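Local coordinates for methyltransferase-like protein (Saccharopolyspora spinosa, PDB 4PNE) that catalyses the [4+2] cycloaddition step of spinosyn biosynthesis, using a fold like that of SAM-dependent methyltransferases, at residues A[44-47]-A[48-52]. Residues are numbered along the deposited sequence; the frame is centred on the assembly and turned at random.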
ATOM      1  N   ASP A  44     -10.358 -10.408  -0.372  1.00 13.87           N
ATOM      2  CA  ASP A  44     -11.749 -10.671   0.064  1.00 14.02           C
ATOM      3  C   ASP A  44     -11.744 -11.687   1.232  1.00 15.99           C
ATOM      4  O   ASP A  44     -12.520 -11.566   2.198  1.00 15.20           O
ATOM      5  CB  ASP A  44     -12.622 -11.203  -1.087  1.00 15.32           C
ATOM      6  CG  ASP A  44     -13.020 -10.130  -2.108  1.00 19.44           C
ATOM      7  OD1 ASP A  44     -12.907  -8.911  -1.851  1.00 14.53           O
ATOM      8  OD2 ASP A  44     -13.460 -10.540  -3.191  1.00 21.78           O
ATOM      9  N   LEU A  45     -10.894 -12.695   1.085  1.00 14.23           N
ATOM     10  CA  LEU A  45     -10.777 -13.763   2.056  1.00 13.49           C
ATOM     11  C   LEU A  45     -10.070 -13.350   3.334  1.00 16.35           C
ATOM     12  O   LEU A  45     -10.499 -13.745   4.405  1.00 20.49           O
ATOM     13  CB  LEU A  45     -10.053 -14.959   1.443  1.00 19.19           C
ATOM     14  CG  LEU A  45     -10.842 -15.706   0.379  1.00 18.97           C
ATOM     15  CD1 LEU A  45      -9.956 -16.760  -0.295  1.00 28.71           C
ATOM     16  CD2 LEU A  45     -12.084 -16.324   0.982  1.00 24.27           C
ATOM     17  N   VAL A  46      -8.992 -12.580   3.230  1.00 14.84           N
ATOM     18  CA  VAL A  46      -8.144 -12.283   4.382  1.00 16.09           C
ATOM     19  C   VAL A  46      -8.626 -11.064   5.164  1.00 19.56           C
ATOM     20  O   VAL A  46      -8.290 -10.893   6.324  1.00 16.90           O
ATOM     21  CB  VAL A  46      -6.662 -12.065   3.945  1.00 18.56           C
ATOM     22  CG1 VAL A  46      -6.451 -10.701   3.373  1.00 20.96           C
ATOM     23  CG2 VAL A  46      -5.732 -12.247   5.134  1.00 23.89           C
ATOM     24  N   THR A  47      -9.479 -10.245   4.559  1.00 21.19           N
ATOM     25  CA  THR A  47      -9.931  -9.028   5.229  1.00 20.29           C
ATOM     26  C   THR A  47     -10.512  -9.208   6.620  1.00 16.16           C
ATOM     27  O   THR A  47     -10.105  -8.475   7.541  1.00 19.59           O
ATOM     28  CB  THR A  47     -10.992  -8.318   4.363  1.00 24.92           C
ATOM     29  OG1 THR A  47     -10.322  -7.650   3.309  1.00 22.31           O
ATOM     30  CG2 THR A  47     -11.771  -7.282   5.161  1.00 24.13           C
ATOM     31  N   PRO A  48     -11.456 -10.152   6.798  1.00 18.73           N
ATOM     32  CA  PRO A  48     -12.014 -10.335   8.143  1.00 20.98           C
ATOM     33  C   PRO A  48     -10.931 -10.700   9.184  1.00 15.31           C
ATOM     34  O   PRO A  48     -11.024 -10.282  10.327  1.00 18.34           O
ATOM     35  CB  PRO A  48     -13.012 -11.485   7.963  1.00 24.98           C
ATOM     36  CG  PRO A  48     -13.283 -11.553   6.523  1.00 23.61           C
ATOM     37  CD  PRO A  48     -12.046 -11.082   5.828  1.00 18.71           C
ATOM     38  N   LEU A  49      -9.912 -11.447   8.774  1.00 16.89           N
ATOM     39  CA  LEU A  49      -8.822 -11.819   9.674  1.00 16.62           C
ATOM     40  C   LEU A  49      -8.009 -10.585  10.031  1.00 14.85           C
ATOM     41  O   LEU A  49      -7.727 -10.356  11.208  1.00 14.77           O
ATOM     42  CB  LEU A  49      -7.913 -12.895   9.037  1.00 14.65           C
ATOM     43  CG  LEU A  49      -6.694 -13.312   9.866  1.00 14.48           C
ATOM     44  CD1 LEU A  49      -7.010 -13.634  11.319  1.00 26.02           C
ATOM     45  CD2 LEU A  49      -5.976 -14.493   9.209  1.00 21.65           C
ATOM     46  N   LEU A  50      -7.658  -9.776   9.038  1.00 14.27           N
ATOM     47  CA  LEU A  50      -6.896  -8.550   9.314  1.00 12.09           C
ATOM     48  C   LEU A  50      -7.650  -7.625  10.222  1.00 13.69           C
ATOM     49  O   LEU A  50      -7.079  -7.045  11.147  1.00 14.05           O
ATOM     50  CB  LEU A  50      -6.539  -7.788   8.037  1.00 14.65           C
ATOM     51  CG  LEU A  50      -5.693  -8.508   7.005  1.00 16.56           C
ATOM     52  CD1 LEU A  50      -5.376  -7.586   5.843  1.00 18.22           C
ATOM     53  CD2 LEU A  50      -4.407  -8.982   7.635  1.00 13.96           C
ATOM     54  N   ASN A  51      -8.942  -7.464   9.961  1.00 14.48           N
ATOM     55  CA  ASN A  51      -9.757  -6.623  10.824  1.00 15.03           C
ATOM     56  C   ASN A  51      -9.802  -7.142  12.254  1.00 14.91           C
ATOM     57  O   ASN A  51      -9.699  -6.377  13.198  1.00 15.16           O
ATOM     58  CB  ASN A  51     -11.155  -6.513  10.244  1.00 15.39           C
ATOM     59  CG  ASN A  51     -11.189  -5.684   8.961  1.00 18.55           C
ATOM     60  OD1 ASN A  51     -10.164  -5.164   8.496  1.00 19.77           O
ATOM     61  ND2 ASN A  51     -12.383  -5.548   8.397  1.00 24.65           N
ATOM     62  N   SER A  52      -9.926  -8.451  12.401  1.00 15.56           N
ATOM     63  CA  SER A  52      -9.928  -9.061  13.715  1.00 16.26           C
ATOM     64  C   SER A  52      -8.622  -8.809  14.445  1.00 16.45           C
ATOM     65  O   SER A  52      -8.622  -8.444  15.617  1.00 17.36           O
ATOM     66  CB  SER A  52     -10.190 -10.555  13.611  1.00 20.68           C
ATOM     67  OG  SER A  52     -10.245 -11.127  14.898  1.00 24.22           O
TER
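Pro48 sets its ring against the preceding turn of the helix, Pro48 CD lying 3.4 Å from Leu45 O. A proline nitrogen carries no hydrogen, and the helix kinks here: Pro48 has no N-H to give to Asp44 O, and Leu49 N makes no regular bond back to Leu45 O. Pro48 CD also lies 3.3 Å from Thr47 CB, tighter than an ordinary carbon-carbon contact. Leu49 follows with CB at 3.4 Å from Val46 O, while the rest of its side chain packs on Val273, Ile265 and Tyr269. At Leu50 the regular helical pattern resumes: Leu50 N bonds Val46 O at 3.0 Å, nearly straight at 166°. This is a proline kink in helix 36-54, an element beside the methyltransferase-like core with its bound S-adenosyl-L-homocysteine; Leu50 also touches Ile60, a residue of that binding site. The Leu50 side chain crosses that of Val46 at a slant, Leu50 CD1 reaching Val46 CG1 at 4.1 Å, and both rest on Trp276 of helix 271-281. Asn51 N then bonds Thr47 O at 2.9 Å. Its side chain runs alongside that of Thr47, pointing the same way, with Asn51 ND2 3.7 Å from Thr47 CG2. That methyl swings anti to the Thr47 backbone N, which puts it beside the amide, whereas OG1 turns back to bond Tyr43 O. Thr47 and Asn51 both press on Ile130 of helix 125-138.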